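Local coordinates for N-acetylmuramoyl-L-alanine amidase (Mycobacteroides abscessus, PDB 7AGL), which probably cleaves the amide bond between N-acetylmuramic acid and L-alanine in mycobacterial peptidoglycan, as a zinc-dependent amidase, at residues A6-G18 against R90-S104. Numbering follows the deposited sequence.
Sequences AGRIVVLDPGHNG and RAEIENSYNPDAVVS. With ZN (zinc ion), chain B.
Arg90 and Asp13 meet with their flat groups steeply crossed, guanidinium and carboxylate planes 79° apart, and show how one side chain can tie a helix to a metal-binding loop. NH1 of Arg90 bonds the syn lone pair of Asp13 OD1 at 2.9 Å in a salt bridge and also reaches Pro14 O from above its carbonyl plane, an oxygen that Arg77 bonds too. NH2 turns to His16 O, again from above the carbonyl plane, with a weak bond to Asn17 OD1. The arginine chain, extended from CG to NE, carries the guanidinium to the end of strand 9-14 and the loop that follows; NE binds Pro85 O. Asp13 OD1 also bonds Thr76, while OD2 accepts Ser104 OG at 2.8 Å, on its anti side but tilted out of the carboxylate plane. Glu94 OE2 lies 4.1 Å from Asp13 OD2; Lys177 pairs with the other oxygen, OE1, which probably eases the repulsion.

Val11 points its two methyls at the helix and the turn after it: CG1 meets Glu94 CG at 3.7 Å, CG2 Tyr97 CB and Pro99 CB. Asp100 OD2 takes Ile9 N through its anti lone pair.

Helix 87-96 leads through that turn into strand 101-108, parallel to 9-14 through bonds Val11 N to Ala101 O, Val103 N to Val11 O and Asp13 N to Val103 O. The helix packs on the Val11 and Asp13 face, helices 51-68 and 197-215 on the other.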
loop_
_atom_site.group_PDB
_atom_site.type_symbol
_atom_site.label_atom_id
_atom_site.label_comp_id
_atom_site.label_asym_id
_atom_site.label_seq_id
_atom_site.Cartn_x
_atom_site.Cartn_y
_atom_site.Cartn_z
ATOM N N ALA A 6 9.910 -18.820 3.966
ATOM C CA ALA A 6 11.187 -18.640 3.288
ATOM C C ALA A 6 11.070 -19.035 1.823
ATOM O O ALA A 6 10.424 -20.029 1.482
ATOM C CB ALA A 6 12.275 -19.474 3.968
ATOM N N GLY A 7 11.689 -18.242 0.948
ATOM C CA GLY A 7 11.682 -18.522 -0.473
ATOM C C GLY A 7 10.500 -17.954 -1.229
ATOM O O GLY A 7 10.528 -17.930 -2.467
ATOM N N ARG A 8 9.464 -17.491 -0.532
ATOM C CA ARG A 8 8.377 -16.795 -1.210
ATOM C C ARG A 8 8.863 -15.432 -1.700
ATOM O O ARG A 8 9.875 -14.902 -1.231
ATOM C CB ARG A 8 7.178 -16.625 -0.271
ATOM C CG ARG A 8 6.631 -17.934 0.274
ATOM C CD ARG A 8 6.043 -18.780 -0.832
ATOM N NE ARG A 8 4.598 -18.929 -0.683
ATOM C CZ ARG A 8 4.014 -19.793 0.143
ATOM N NH1 ARG A 8 4.750 -20.595 0.906
ATOM N NH2 ARG A 8 2.689 -19.853 0.214
ATOM N N ILE A 9 8.123 -14.864 -2.650
ATOM C CA ILE A 9 8.472 -13.598 -3.299
ATOM C C ILE A 9 7.405 -12.562 -2.978
ATOM O O ILE A 9 6.221 -12.781 -3.265
ATOM C CB ILE A 9 8.598 -13.762 -4.827
ATOM C CG1 ILE A 9 9.741 -14.715 -5.172
ATOM C CG2 ILE A 9 8.812 -12.403 -5.484
ATOM C CD1 ILE A 9 9.636 -15.300 -6.545
ATOM N N VAL A 10 7.824 -11.411 -2.435
ATOM C CA VAL A 10 6.909 -10.315 -2.126
ATOM C C VAL A 10 7.439 -9.040 -2.779
ATOM O O VAL A 10 8.635 -8.731 -2.652
ATOM C CB VAL A 10 6.746 -10.124 -0.605
ATOM C CG1 VAL A 10 5.877 -8.893 -0.290
ATOM C CG2 VAL A 10 6.145 -11.396 0.011
ATOM N N VAL A 11 6.554 -8.298 -3.471
ATOM C CA VAL A 11 6.891 -6.977 -4.017
ATOM C C VAL A 11 6.190 -5.909 -3.184
ATOM O O VAL A 11 5.000 -6.041 -2.838
ATOM C CB VAL A 11 6.523 -6.824 -5.514
ATOM C CG1 VAL A 11 7.052 -5.503 -6.055
ATOM C CG2 VAL A 11 7.080 -7.981 -6.324
ATOM N N LEU A 12 6.934 -4.850 -2.859
ATOM C CA LEU A 12 6.458 -3.777 -1.990
ATOM C C LEU A 12 6.415 -2.479 -2.771
ATOM O O LEU A 12 7.385 -2.139 -3.458
ATOM C CB LEU A 12 7.384 -3.614 -0.779
ATOM C CG LEU A 12 7.528 -4.848 0.114
ATOM C CD1 LEU A 12 8.630 -4.633 1.154
ATOM C CD2 LEU A 12 6.201 -5.149 0.801
ATOM N N ASP A 13 5.308 -1.742 -2.656
ATOM C CA ASP A 13 5.140 -0.492 -3.406
ATOM C C ASP A 13 4.933 0.681 -2.454
ATOM O O ASP A 13 3.816 0.860 -1.927
ATOM C CB ASP A 13 3.948 -0.620 -4.363
ATOM C CG ASP A 13 3.535 0.711 -4.966
ATOM O OD1 ASP A 13 4.449 1.452 -5.375
ATOM O OD2 ASP A 13 2.309 0.983 -5.031
ATOM N N PRO A 14 5.984 1.508 -2.170
ATOM C CA PRO A 14 5.757 2.741 -1.403
ATOM C C PRO A 14 5.100 3.784 -2.294
ATOM O O PRO A 14 5.700 4.290 -3.249
ATOM C CB PRO A 14 7.175 3.153 -0.969
ATOM C CG PRO A 14 8.128 2.451 -1.917
ATOM C CD PRO A 14 7.352 1.440 -2.729
ATOM N N GLY A 15 3.844 4.104 -1.975
ATOM C CA GLY A 15 3.047 4.915 -2.877
ATOM C C GLY A 15 3.647 6.288 -3.117
ATOM O O GLY A 15 4.277 6.881 -2.243
ATOM N N HIS A 16 3.421 6.790 -4.336
ATOM C CA HIS A 16 3.811 8.113 -4.824
ATOM C C HIS A 16 5.312 8.262 -5.057
ATOM O O HIS A 16 6.091 7.343 -4.790
ATOM C CB HIS A 16 3.310 9.204 -3.874
ATOM C CG HIS A 16 1.848 9.089 -3.602
ATOM N ND1 HIS A 16 0.888 9.498 -4.510
ATOM C CD2 HIS A 16 1.185 8.526 -2.571
ATOM C CE1 HIS A 16 -0.311 9.222 -4.021
ATOM N NE2 HIS A 16 -0.153 8.644 -2.848
ATOM N N ASN A 17 5.705 9.414 -5.603
ATOM C CA ASN A 17 7.078 9.691 -6.009
ATOM C C ASN A 17 7.794 10.569 -4.988
ATOM O O ASN A 17 7.182 11.385 -4.297
ATOM C CB ASN A 17 7.131 10.437 -7.360
ATOM C CG ASN A 17 6.560 9.660 -8.526
ATOM O OD1 ASN A 17 6.477 8.431 -8.523
ATOM N ND2 ASN A 17 6.196 10.407 -9.582
ATOM N N GLY A 18 9.127 10.479 -4.995
ATOM C CA GLY A 18 9.916 11.445 -4.251
ATOM C C GLY A 18 9.804 12.856 -4.798
ATOM O O GLY A 18 9.997 13.825 -4.061
ATOM N N ARG A 90 4.156 0.638 -12.315
ATOM C CA ARG A 90 4.393 -0.041 -11.045
ATOM C C ARG A 90 3.726 -1.410 -11.018
ATOM O O ARG A 90 4.299 -2.379 -10.513
ATOM C CB ARG A 90 3.894 0.821 -9.888
ATOM C CG ARG A 90 4.786 2.028 -9.652
ATOM C CD ARG A 90 4.275 2.850 -8.466
ATOM N NE ARG A 90 5.018 4.101 -8.385
ATOM C CZ ARG A 90 5.409 4.705 -7.262
ATOM N NH1 ARG A 90 5.131 4.197 -6.064
ATOM N NH2 ARG A 90 6.099 5.842 -7.352
ATOM N N ALA A 91 2.489 -1.500 -11.509
ATOM C CA ALA A 91 1.834 -2.805 -11.566
ATOM C C ALA A 91 2.583 -3.743 -12.505
ATOM O O ALA A 91 2.702 -4.944 -12.226
ATOM C CB ALA A 91 0.378 -2.650 -12.003
ATOM N N GLU A 92 3.092 -3.215 -13.622
ATOM C CA GLU A 92 3.880 -4.037 -14.538
ATOM C C GLU A 92 5.136 -4.552 -13.849
ATOM O O GLU A 92 5.489 -5.734 -13.975
ATOM C CB GLU A 92 4.242 -3.245 -15.802
ATOM C CG GLU A 92 5.303 -3.942 -16.686
ATOM C CD GLU A 92 5.804 -3.108 -17.882
ATOM O OE1 GLU A 92 5.459 -1.914 -18.008
ATOM O OE2 GLU A 92 6.546 -3.671 -18.713
ATOM N N ILE A 93 5.831 -3.673 -13.119
ATOM C CA ILE A 93 7.033 -4.083 -12.394
ATOM C C ILE A 93 6.687 -5.167 -11.381
ATOM O O ILE A 93 7.363 -6.197 -11.291
ATOM C CB ILE A 93 7.702 -2.869 -11.715
ATOM C CG1 ILE A 93 8.328 -1.911 -12.750
ATOM C CG2 ILE A 93 8.743 -3.342 -10.699
ATOM C CD1 ILE A 93 8.574 -0.529 -12.171
ATOM N N GLU A 94 5.609 -4.959 -10.611
ATOM C CA GLU A 94 5.183 -5.975 -9.649
ATOM C C GLU A 94 4.941 -7.310 -10.334
ATOM O O GLU A 94 5.429 -8.353 -9.880
ATOM C CB GLU A 94 3.918 -5.510 -8.923
ATOM C CG GLU A 94 4.158 -4.331 -8.009
ATOM C CD GLU A 94 2.894 -3.534 -7.717
ATOM O OE1 GLU A 94 1.803 -3.918 -8.205
ATOM O OE2 GLU A 94 2.996 -2.517 -6.996
ATOM N N ASN A 95 4.171 -7.297 -11.425
ATOM C CA ASN A 95 3.817 -8.547 -12.089
ATOM C C ASN A 95 5.050 -9.255 -12.638
ATOM O O ASN A 95 5.087 -10.491 -12.676
ATOM C CB ASN A 95 2.801 -8.273 -13.203
ATOM C CG ASN A 95 1.442 -7.882 -12.658
ATOM O OD1 ASN A 95 1.058 -8.290 -11.550
ATOM N ND2 ASN A 95 0.704 -7.083 -13.425
ATOM N N SER A 96 6.086 -8.499 -13.019
ATOM C CA SER A 96 7.272 -9.091 -13.634
ATOM C C SER A 96 8.050 -9.996 -12.681
ATOM O O SER A 96 8.862 -10.803 -13.143
ATOM C CB SER A 96 8.198 -7.989 -14.173
ATOM O OG SER A 96 8.968 -7.381 -13.141
ATOM N N TYR A 97 7.813 -9.907 -11.378
ATOM C CA TYR A 97 8.526 -10.744 -10.415
ATOM C C TYR A 97 7.810 -12.059 -10.104
ATOM O O TYR A 97 8.300 -12.825 -9.268
ATOM C CB TYR A 97 8.758 -9.972 -9.113
ATOM C CG TYR A 97 9.820 -8.900 -9.216
ATOM C CD1 TYR A 97 11.172 -9.239 -9.194
ATOM C CD2 TYR A 97 9.480 -7.549 -9.330
ATOM C CE1 TYR A 97 12.160 -8.270 -9.297
ATOM C CE2 TYR A 97 10.466 -6.568 -9.408
ATOM C CZ TYR A 97 11.804 -6.938 -9.395
ATOM O OH TYR A 97 12.799 -5.977 -9.483
ATOM N N ASN A 98 6.683 -12.350 -10.766
ATOM C CA ASN A 98 5.844 -13.495 -10.413
ATOM C C ASN A 98 5.669 -13.638 -8.896
ATOM O O ASN A 98 5.848 -14.736 -8.346
ATOM C CB ASN A 98 6.434 -14.777 -11.005
ATOM C CG ASN A 98 5.423 -15.902 -11.075
ATOM O OD1 ASN A 98 4.217 -15.669 -11.021
ATOM N ND2 ASN A 98 5.912 -17.135 -11.207
ATOM N N PRO A 99 5.290 -12.577 -8.189
ATOM C CA PRO A 99 5.272 -12.638 -6.725
ATOM C C PRO A 99 4.135 -13.488 -6.174
ATOM O O PRO A 99 3.075 -13.664 -6.782
ATOM C CB PRO A 99 5.092 -11.174 -6.320
ATOM C CG PRO A 99 4.291 -10.588 -7.443
ATOM C CD PRO A 99 4.810 -11.271 -8.684
ATOM N N ASP A 100 4.367 -13.984 -4.961
ATOM C CA ASP A 100 3.321 -14.667 -4.216
ATOM C C ASP A 100 2.349 -13.680 -3.578
ATOM O O ASP A 100 1.188 -14.035 -3.331
ATOM C CB ASP A 100 3.968 -15.560 -3.158
ATOM C CG ASP A 100 4.835 -16.644 -3.778
ATOM O OD1 ASP A 100 4.267 -17.557 -4.408
ATOM O OD2 ASP A 100 6.077 -16.578 -3.669
ATOM N N ALA A 101 2.805 -12.453 -3.310
ATOM C CA ALA A 101 1.991 -11.402 -2.699
ATOM C C ALA A 101 2.622 -10.043 -2.989
ATOM O O ALA A 101 3.847 -9.924 -3.085
ATOM C CB ALA A 101 1.837 -11.599 -1.184
ATOM N N VAL A 102 1.763 -9.022 -3.134
ATOM C CA VAL A 102 2.154 -7.639 -3.396
ATOM C C VAL A 102 1.451 -6.751 -2.387
ATOM O O VAL A 102 0.240 -6.880 -2.201
ATOM C CB VAL A 102 1.767 -7.192 -4.818
ATOM C CG1 VAL A 102 2.201 -5.723 -5.035
ATOM C CG2 VAL A 102 2.377 -8.128 -5.846
ATOM N N VAL A 103 2.190 -5.832 -1.759
ATOM C CA VAL A 103 1.590 -4.894 -0.810
ATOM C C VAL A 103 1.971 -3.482 -1.196
ATOM O O VAL A 103 3.162 -3.148 -1.248
ATOM C CB VAL A 103 2.013 -5.170 0.637
ATOM C CG1 VAL A 103 1.444 -4.078 1.537
ATOM C CG2 VAL A 103 1.530 -6.556 1.066
ATOM N N SER A 104 0.964 -2.648 -1.442
ATOM C CA SER A 104 1.160 -1.231 -1.702
ATOM C C SER A 104 0.872 -0.477 -0.409
ATOM O O SER A 104 -0.113 -0.772 0.276
ATOM C CB SER A 104 0.232 -0.774 -2.837
ATOM O OG SER A 104 0.350 0.614 -3.114
HETATM ZN ZN ZN B . -1.502 7.587 -1.507
HETATM O O HOH W 1 8.421 -18.840 -4.082
HETATM O O HOH W 2 1.662 -0.417 -7.378
HETATM O O HOH W 3 -3.084 7.809 -3.083
HETATM O O HOH W 4 -3.205 7.735 -0.167
#